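Local coordinates for cell division control protein 53 (Saccharomyces cerevisiae, PDB 3O2P) that serves as the cullin scaffold of SCF E3 ubiquitin ligases, which mark target proteins for proteasomal degradation, here represented by its C-terminal neddylation domain, at residues E25-V29 / S68-Y74; R36-H40 / E82-Y86; R20-E25 / M61-A65. One frame throughout, in Å; residues are numbered along the deposited sequence.

Interaction 1. Residues E25-V29 / S68-Y74; sequences EACIV and SLIQKGY
E25 reaches across from helix 8-35 to the last turn of helix 59-71, where its carboxylate pairs directly with K72 and, by way of a water, reaches S68. OE1 forms a salt bridge with K72 NZ at 2.7 Å through its syn lone pair, and the two side chains meet at about a right angle. OE2 lies 3.4 Å from CB of S68 and receives a hydrogen bond from a water that is also hydrogen-bonded to S68 OG. With an alanine here, the K72 ammonium would probably lose its mate and the water its carboxylate acceptor. One turn on, I28 packs CG2 against CD1 of L69 at 3.5 Å; chi1 of -71° puts CG1 beside the backbone N and so CG2 opposite it. V29 then sets CG2 3.7 Å from the other L69 methyl, CD2, so the leucine is wedged between the two residues, and the same CG2 comes within 4.1 Å of CD1 of Y74. A Schellman motif with positive phi at G73 ends helix 59-71 and brings Y74 round to this position. I28 also meets C47 of helix 40-51, while V29 and Y74 both touch Y86 of strand 83-86.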
loop_
_atom_site.group_PDB
_atom_site.type_symbol
_atom_site.label_atom_id
_atom_site.label_comp_id
_atom_site.label_asym_id
_atom_site.label_seq_id
_atom_site.Cartn_x
_atom_site.Cartn_y
_atom_site.Cartn_z
ATOM N N GLU B 25 -18.672 -12.651 -8.519
ATOM C CA GLU B 25 -18.533 -12.184 -7.148
ATOM C C GLU B 25 -19.366 -13.010 -6.179
ATOM O O GLU B 25 -18.884 -13.361 -5.102
ATOM C CB GLU B 25 -18.863 -10.692 -7.019
ATOM C CG GLU B 25 -17.738 -9.792 -7.531
ATOM C CD GLU B 25 -18.037 -8.313 -7.327
ATOM O OE1 GLU B 25 -18.613 -7.957 -6.273
ATOM O OE2 GLU B 25 -17.700 -7.514 -8.228
ATOM N N ALA B 26 -20.608 -13.315 -6.550
ATOM C CA ALA B 26 -21.466 -14.130 -5.680
ATOM C C ALA B 26 -20.952 -15.563 -5.614
ATOM O O ALA B 26 -20.983 -16.199 -4.558
ATOM C CB ALA B 26 -22.885 -14.116 -6.162
ATOM N N CYS B 27 -20.476 -16.076 -6.745
ATOM C CA CYS B 27 -19.892 -17.409 -6.756
ATOM C C CYS B 27 -18.723 -17.487 -5.764
ATOM O O CYS B 27 -18.652 -18.392 -4.946
ATOM C CB CYS B 27 -19.425 -17.772 -8.164
ATOM S SG CYS B 27 -18.800 -19.449 -8.320
ATOM N N ILE B 28 -17.822 -16.513 -5.824
ATOM C CA ILE B 28 -16.642 -16.519 -4.972
ATOM C C ILE B 28 -17.017 -16.447 -3.486
ATOM O O ILE B 28 -16.448 -17.164 -2.656
ATOM C CB ILE B 28 -15.684 -15.372 -5.352
ATOM C CG1 ILE B 28 -15.015 -15.663 -6.698
ATOM C CG2 ILE B 28 -14.623 -15.165 -4.291
ATOM C CD1 ILE B 28 -14.253 -14.500 -7.248
ATOM N N VAL B 29 -17.975 -15.582 -3.157
ATOM C CA VAL B 29 -18.427 -15.428 -1.768
ATOM C C VAL B 29 -19.029 -16.734 -1.230
ATOM O O VAL B 29 -18.810 -17.099 -0.075
ATOM C CB VAL B 29 -19.467 -14.307 -1.630
ATOM C CG1 VAL B 29 -20.021 -14.280 -0.214
ATOM C CG2 VAL B 29 -18.847 -12.969 -1.981
ATOM N N SER B 68 -12.471 -6.859 -6.385
ATOM C CA SER B 68 -13.662 -6.173 -5.872
ATOM C C SER B 68 -14.088 -6.659 -4.484
ATOM O O SER B 68 -14.481 -5.864 -3.635
ATOM C CB SER B 68 -14.837 -6.322 -6.839
ATOM O OG SER B 68 -14.528 -5.765 -8.099
ATOM N N LEU B 69 -14.028 -7.965 -4.251
ATOM C CA LEU B 69 -14.394 -8.493 -2.939
ATOM C C LEU B 69 -13.382 -8.094 -1.869
ATOM O O LEU B 69 -13.730 -7.962 -0.705
ATOM C CB LEU B 69 -14.594 -10.006 -2.993
ATOM C CG LEU B 69 -15.789 -10.359 -3.900
ATOM C CD1 LEU B 69 -15.795 -11.824 -4.304
ATOM C CD2 LEU B 69 -17.120 -9.960 -3.259
ATOM N N ILE B 70 -12.132 -7.890 -2.263
ATOM C CA ILE B 70 -11.141 -7.416 -1.313
ATOM C C ILE B 70 -11.435 -5.963 -0.979
ATOM O O ILE B 70 -11.515 -5.586 0.181
ATOM C CB ILE B 70 -9.734 -7.529 -1.867
ATOM C CG1 ILE B 70 -9.345 -9.004 -1.939
ATOM C CG2 ILE B 70 -8.759 -6.672 -1.023
ATOM C CD1 ILE B 70 -8.073 -9.267 -2.676
ATOM N N GLN B 71 -11.623 -5.156 -2.013
ATOM C CA GLN B 71 -11.975 -3.763 -1.824
ATOM C C GLN B 71 -13.222 -3.620 -0.934
ATOM O O GLN B 71 -13.242 -2.774 -0.040
ATOM C CB GLN B 71 -12.148 -3.084 -3.185
ATOM C CG GLN B 71 -13.036 -1.855 -3.163
ATOM C CD GLN B 71 -13.201 -1.212 -4.539
ATOM O OE1 GLN B 71 -13.204 0.019 -4.661
ATOM N NE2 GLN B 71 -13.340 -2.041 -5.577
ATOM N N LYS B 72 -14.238 -4.462 -1.152
ATOM C CA LYS B 72 -15.488 -4.375 -0.371
ATOM C C LYS B 72 -15.374 -4.946 1.045
ATOM O O LYS B 72 -16.293 -4.816 1.843
ATOM C CB LYS B 72 -16.647 -5.077 -1.089
ATOM C CG LYS B 72 -17.165 -4.378 -2.355
ATOM C CD LYS B 72 -17.944 -5.373 -3.222
ATOM C CE LYS B 72 -18.786 -4.701 -4.285
ATOM N NZ LYS B 72 -19.582 -5.721 -5.039
ATOM N N GLY B 73 -14.271 -5.613 1.345
ATOM C CA GLY B 73 -14.074 -6.147 2.676
ATOM C C GLY B 73 -14.646 -7.532 2.875
ATOM O O GLY B 73 -14.913 -7.925 4.009
ATOM N N TYR B 74 -14.832 -8.273 1.785
ATOM C CA TYR B 74 -15.267 -9.666 1.878
ATOM C C TYR B 74 -14.103 -10.636 2.034
ATOM O O TYR B 74 -14.264 -11.707 2.610
ATOM C CB TYR B 74 -16.056 -10.082 0.642
ATOM C CG TYR B 74 -17.502 -9.683 0.662
ATOM C CD1 TYR B 74 -18.467 -10.515 1.231
ATOM C CD2 TYR B 74 -17.908 -8.475 0.110
ATOM C CE1 TYR B 74 -19.795 -10.145 1.246
ATOM C CE2 TYR B 74 -19.222 -8.098 0.121
ATOM C CZ TYR B 74 -20.166 -8.930 0.687
ATOM O OH TYR B 74 -21.483 -8.541 0.698
HETATM O O HOH W 1 -15.855 -7.774 -10.276
#

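Interaction 2. Residues R36-H40 / E82-Y86; sequences RNLPH and ESYAY
H40 and Y84 share a hydrogen bond of 2.8 Å between ND1 and OH at one end of an antiparallel strand pair, part of the small sheet, or wing, of this winged-helix domain. The hydroxyl meets the imidazole at its edge, near the ring plane, and the two rings, inclined by 57°, touch rim to rim. With CG opposite its backbone N (chi1 162°), H40 runs alongside the tyrosine. The hydroxyl also bonds to a glycerol, probably from crystallisation, while H40 NE2 bonds to the backbone of another protein chain. The backbones are joined by a reciprocal pair of bonds between L38 and Y84, L38 N to Y84 O at 3.0 Å and Y84 N to L38 O at 2.8 Å. Beyond them, Y86 N donates to R36 O at 2.9 Å and H40 N to E82 O, also at 2.9 Å. N37 and A85 face each other as a non-hydrogen-bonded pair, as do P39 and S83, whose OG bonds to D80. L38 packs on I31 and M32 of helix 8-35. At the far end the R36 guanidinium, its NE bound to K33 O, sets one face over the rim of Y86, with CD2 3.8 Å from NH1.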
loop_
_atom_site.group_PDB
_atom_site.type_symbol
_atom_site.label_atom_id
_atom_site.label_comp_id
_atom_site.label_asym_id
_atom_site.label_seq_id
_atom_site.Cartn_x
_atom_site.Cartn_y
_atom_site.Cartn_z
ATOM N N ARG B 36 -13.796 -20.924 3.942
ATOM C CA ARG B 36 -13.184 -20.053 4.939
ATOM C C ARG B 36 -11.786 -19.560 4.567
ATOM O O ARG B 36 -11.486 -18.369 4.674
ATOM C CB ARG B 36 -13.133 -20.779 6.283
ATOM C CG ARG B 36 -14.502 -21.046 6.866
ATOM C CD ARG B 36 -15.038 -19.775 7.474
ATOM N NE ARG B 36 -16.417 -19.517 7.093
ATOM C CZ ARG B 36 -17.074 -18.412 7.421
ATOM N NH1 ARG B 36 -16.465 -17.472 8.130
ATOM N NH2 ARG B 36 -18.336 -18.248 7.044
ATOM N N ASN B 37 -10.934 -20.484 4.143
ATOM C CA ASN B 37 -9.543 -20.186 3.819
ATOM C C ASN B 37 -9.140 -21.003 2.593
ATOM O O ASN B 37 -9.431 -22.194 2.515
ATOM C CB ASN B 37 -8.645 -20.543 5.002
ATOM C CG ASN B 37 -7.675 -19.436 5.356
ATOM O OD1 ASN B 37 -6.768 -19.109 4.581
ATOM N ND2 ASN B 37 -7.858 -18.851 6.537
ATOM N N LEU B 38 -8.480 -20.376 1.631
ATOM C CA LEU B 38 -8.210 -21.065 0.382
ATOM C C LEU B 38 -7.009 -20.481 -0.347
ATOM O O LEU B 38 -6.845 -19.256 -0.426
ATOM C CB LEU B 38 -9.451 -20.978 -0.504
ATOM C CG LEU B 38 -10.032 -22.208 -1.187
ATOM C CD1 LEU B 38 -10.116 -23.389 -0.233
ATOM C CD2 LEU B 38 -11.401 -21.876 -1.757
ATOM N N PRO B 39 -6.172 -21.356 -0.904
ATOM C CA PRO B 39 -5.076 -20.882 -1.757
ATOM C C PRO B 39 -5.655 -20.243 -3.014
ATOM O O PRO B 39 -6.708 -20.679 -3.468
ATOM C CB PRO B 39 -4.324 -22.170 -2.119
ATOM C CG PRO B 39 -4.807 -23.208 -1.125
ATOM C CD PRO B 39 -6.215 -22.823 -0.807
ATOM N N HIS B 40 -4.980 -19.229 -3.553
ATOM C CA HIS B 40 -5.450 -18.510 -4.735
ATOM C C HIS B 40 -5.783 -19.453 -5.869
ATOM O O HIS B 40 -6.858 -19.380 -6.470
ATOM C CB HIS B 40 -4.386 -17.517 -5.200
ATOM C CG HIS B 40 -4.572 -17.046 -6.606
ATOM N ND1 HIS B 40 -5.277 -15.904 -6.920
ATOM C CD2 HIS B 40 -4.148 -17.568 -7.783
ATOM C CE1 HIS B 40 -5.271 -15.735 -8.232
ATOM N NE2 HIS B 40 -4.587 -16.725 -8.777
ATOM N N GLU B 82 -0.731 -15.297 -1.369
ATOM C CA GLU B 82 -1.346 -16.123 -2.415
ATOM C C GLU B 82 -2.427 -17.081 -1.904
ATOM O O GLU B 82 -2.560 -18.209 -2.384
ATOM C CB GLU B 82 -0.283 -16.882 -3.216
ATOM C CG GLU B 82 0.918 -17.330 -2.409
ATOM C CD GLU B 82 1.938 -18.103 -3.250
ATOM O OE1 GLU B 82 2.229 -17.692 -4.395
ATOM O OE2 GLU B 82 2.452 -19.129 -2.757
ATOM N N SER B 83 -3.182 -16.614 -0.913
ATOM C CA SER B 83 -4.354 -17.314 -0.405
ATOM C C SER B 83 -5.325 -16.234 0.047
ATOM O O SER B 83 -4.958 -15.057 0.095
ATOM C CB SER B 83 -3.981 -18.235 0.762
ATOM O OG SER B 83 -3.229 -17.557 1.755
ATOM N N TYR B 84 -6.558 -16.619 0.360
ATOM C CA TYR B 84 -7.547 -15.649 0.819
ATOM C C TYR B 84 -8.333 -16.183 2.002
ATOM O O TYR B 84 -8.557 -17.381 2.121
ATOM C CB TYR B 84 -8.516 -15.248 -0.308
ATOM C CG TYR B 84 -7.824 -14.871 -1.600
ATOM C CD1 TYR B 84 -7.214 -13.629 -1.756
ATOM C CD2 TYR B 84 -7.773 -15.762 -2.657
ATOM C CE1 TYR B 84 -6.574 -13.294 -2.935
ATOM C CE2 TYR B 84 -7.142 -15.437 -3.830
ATOM C CZ TYR B 84 -6.548 -14.205 -3.968
ATOM O OH TYR B 84 -5.915 -13.891 -5.151
ATOM N N ALA B 85 -8.741 -15.277 2.876
ATOM C CA ALA B 85 -9.576 -15.624 4.002
ATOM C C ALA B 85 -10.902 -14.887 3.873
ATOM O O ALA B 85 -10.933 -13.687 3.552
ATOM C CB ALA B 85 -8.876 -15.249 5.303
ATOM N N TYR B 86 -11.998 -15.599 4.127
ATOM C CA TYR B 86 -13.311 -14.968 4.117
ATOM C C TYR B 86 -13.518 -14.098 5.355
ATOM O O TYR B 86 -13.171 -14.495 6.466
ATOM C CB TYR B 86 -14.435 -16.011 4.003
ATOM C CG TYR B 86 -15.817 -15.398 3.902
ATOM C CD1 TYR B 86 -16.211 -14.715 2.762
ATOM C CD2 TYR B 86 -16.720 -15.490 4.953
ATOM C CE1 TYR B 86 -17.466 -14.139 2.666
ATOM C CE2 TYR B 86 -17.979 -14.924 4.867
ATOM C CZ TYR B 86 -18.350 -14.249 3.720
ATOM O OH TYR B 86 -19.601 -13.677 3.617
#

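Interaction 3. Residues R20-E25 / M61-A65; sequences RQIFLE and MVKRA
Q21 and M61 meet through a side-chain amide laid against the backbone carbonyl of M61. The Q21 chain bends at chi2 (-51°), and NE2 donates to M61 O at 3.2 Å with the acceptor almost in the amide plane. That oxygen also takes the helical bond from A65 N, so two donors grip it. R64 crosses the glutamine at about a right angle, with NH2 3.3 Å from Q21 OE1. M61 stretches out fully beyond CG and carries its methyl CE over one face of the R20 guanidinium, 3.6 Å from NE; the far end of that arginine is bonded to N17 through NH2. L24 crosses M61 at a slant, with CD1 3.6 Å from M61 CB, while its own CB rests 3.9 Å from A65 CB. The small A65 methyl also receives the aliphatic part of E25, whose CG is 3.9 Å away. Around A65, then, the two helices come close enough for backbone-proximal carbons to touch, their local axes 8.9 Å apart and crossing at -68°. L24 also packs on C47 and S51 of helix 40-51 and on F55 and A57 of the loop before helix 59-71; V62 touches C47 as well.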
loop_
_atom_site.group_PDB
_atom_site.type_symbol
_atom_site.label_atom_id
_atom_site.label_comp_id
_atom_site.label_asym_id
_atom_site.label_seq_id
_atom_site.Cartn_x
_atom_site.Cartn_y
_atom_site.Cartn_z
ATOM N N ARG B 20 -21.305 -10.547 -15.856
ATOM C CA ARG B 20 -20.328 -11.584 -15.550
ATOM C C ARG B 20 -19.752 -11.371 -14.149
ATOM O O ARG B 20 -19.739 -12.290 -13.326
ATOM C CB ARG B 20 -19.206 -11.615 -16.598
ATOM C CG ARG B 20 -19.668 -12.122 -17.972
ATOM C CD ARG B 20 -18.505 -12.444 -18.910
ATOM N NE ARG B 20 -17.876 -11.247 -19.457
ATOM C CZ ARG B 20 -18.008 -10.835 -20.716
ATOM N NH1 ARG B 20 -18.738 -11.535 -21.578
ATOM N NH2 ARG B 20 -17.399 -9.727 -21.118
ATOM N N GLN B 21 -19.289 -10.150 -13.884
ATOM C CA GLN B 21 -18.625 -9.832 -12.622
ATOM C C GLN B 21 -19.538 -10.029 -11.425
ATOM O O GLN B 21 -19.136 -10.620 -10.424
ATOM C CB GLN B 21 -18.071 -8.409 -12.658
ATOM C CG GLN B 21 -16.948 -8.265 -13.695
ATOM C CD GLN B 21 -15.897 -9.343 -13.529
ATOM O OE1 GLN B 21 -15.668 -10.170 -14.422
ATOM N NE2 GLN B 21 -15.270 -9.359 -12.367
ATOM N N ILE B 22 -20.773 -9.551 -11.534
ATOM C CA ILE B 22 -21.745 -9.747 -10.475
ATOM C C ILE B 22 -21.967 -11.238 -10.214
ATOM O O ILE B 22 -22.120 -11.657 -9.069
ATOM C CB ILE B 22 -23.080 -9.064 -10.799
ATOM C CG1 ILE B 22 -22.985 -7.567 -10.486
ATOM C CG2 ILE B 22 -24.216 -9.712 -10.006
ATOM C CD1 ILE B 22 -24.136 -6.747 -11.064
ATOM N N PHE B 23 -21.983 -12.041 -11.271
ATOM C CA PHE B 23 -22.159 -13.474 -11.072
ATOM C C PHE B 23 -20.943 -14.087 -10.375
ATOM O O PHE B 23 -21.094 -14.867 -9.433
ATOM C CB PHE B 23 -22.449 -14.200 -12.391
ATOM C CG PHE B 23 -22.435 -15.693 -12.261
ATOM C CD1 PHE B 23 -23.568 -16.382 -11.861
ATOM C CD2 PHE B 23 -21.273 -16.402 -12.507
ATOM C CE1 PHE B 23 -23.543 -17.768 -11.725
ATOM C CE2 PHE B 23 -21.236 -17.780 -12.371
ATOM C CZ PHE B 23 -22.370 -18.467 -11.977
ATOM N N LEU B 24 -19.743 -13.725 -10.826
ATOM C CA LEU B 24 -18.526 -14.316 -10.284
ATOM C C LEU B 24 -18.275 -13.877 -8.849
ATOM O O LEU B 24 -17.721 -14.633 -8.055
ATOM C CB LEU B 24 -17.308 -13.976 -11.142
ATOM C CG LEU B 24 -17.255 -14.575 -12.540
ATOM C CD1 LEU B 24 -16.145 -13.926 -13.369
ATOM C CD2 LEU B 24 -17.082 -16.084 -12.450
ATOM N N GLU B 25 -18.672 -12.651 -8.519
ATOM C CA GLU B 25 -18.533 -12.184 -7.148
ATOM C C GLU B 25 -19.366 -13.010 -6.179
ATOM O O GLU B 25 -18.884 -13.361 -5.102
ATOM C CB GLU B 25 -18.863 -10.692 -7.019
ATOM C CG GLU B 25 -17.738 -9.792 -7.531
ATOM C CD GLU B 25 -18.037 -8.313 -7.327
ATOM O OE1 GLU B 25 -18.613 -7.957 -6.273
ATOM O OE2 GLU B 25 -17.700 -7.514 -8.228
ATOM N N MET B 61 -11.185 -12.531 -15.447
ATOM C CA MET B 61 -12.477 -12.098 -14.925
ATOM C C MET B 61 -12.586 -12.444 -13.460
ATOM O O MET B 61 -13.087 -11.648 -12.662
ATOM C CB MET B 61 -13.628 -12.767 -15.668
ATOM C CG MET B 61 -13.707 -12.417 -17.123
ATOM S SD MET B 61 -14.852 -13.529 -17.927
ATOM C CE MET B 61 -14.706 -12.963 -19.629
ATOM N N VAL B 62 -12.132 -13.644 -13.112
ATOM C CA VAL B 62 -12.203 -14.098 -11.728
ATOM C C VAL B 62 -11.356 -13.212 -10.809
ATOM O O VAL B 62 -11.787 -12.841 -9.718
ATOM C CB VAL B 62 -11.791 -15.567 -11.577
ATOM C CG1 VAL B 62 -11.847 -15.985 -10.094
ATOM C CG2 VAL B 62 -12.715 -16.450 -12.391
ATOM N N LYS B 63 -10.165 -12.858 -11.276
ATOM C CA LYS B 63 -9.272 -11.991 -10.527
ATOM C C LYS B 63 -9.859 -10.598 -10.302
ATOM O O LYS B 63 -9.701 -10.047 -9.217
ATOM C CB LYS B 63 -7.917 -11.912 -11.214
ATOM C CG LYS B 63 -7.247 -13.267 -11.299
ATOM C CD LYS B 63 -5.805 -13.147 -11.730
ATOM C CE LYS B 63 -5.005 -12.372 -10.721
ATOM N NZ LYS B 63 -3.653 -12.056 -11.231
ATOM N N ARG B 64 -10.523 -10.032 -11.310
ATOM C CA ARG B 64 -11.244 -8.768 -11.118
ATOM C C ARG B 64 -12.297 -8.906 -10.012
ATOM O O ARG B 64 -12.397 -8.055 -9.125
ATOM C CB ARG B 64 -11.896 -8.265 -12.418
ATOM C CG ARG B 64 -10.881 -7.831 -13.480
ATOM C CD ARG B 64 -11.473 -6.878 -14.530
ATOM N NE ARG B 64 -12.650 -7.419 -15.207
ATOM C CZ ARG B 64 -12.612 -8.335 -16.170
ATOM N NH1 ARG B 64 -11.452 -8.831 -16.580
ATOM N NH2 ARG B 64 -13.739 -8.754 -16.722
ATOM N N ALA B 65 -13.072 -9.984 -10.064
ATOM C CA ALA B 65 -14.065 -10.266 -9.031
ATOM C C ALA B 65 -13.394 -10.345 -7.647
ATOM O O ALA B 65 -13.885 -9.775 -6.660
ATOM C CB ALA B 65 -14.815 -11.571 -9.357
HETATM O O HOH W 2 -16.181 -9.478 -16.758
#

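Interactions 3 and 1 are successive parts of one interface between helix 8-35 and helix 59-71, their centres 9 Å apart; they share E25, and I28 CD1 lies 3.7 Å from A65 CB. Interaction 2 joins the strands after helix 8-35 and at the chain's end, its centre 12 Å from that of interaction 1 and 16 Å from that of interaction 3. Interactions 1 and 2 touch where V29 CG1 lies 3.9 Å from Y86 CE1. First segments run in the order 20-25, 25-29, 36-40 and second segments 61-65, 68-74, 82-86, so all three contacts interleave along the chain. Helices and wing are thus tied into one winged-helix domain, which carries K33, probably the NEDD8 attachment site as in related cullins.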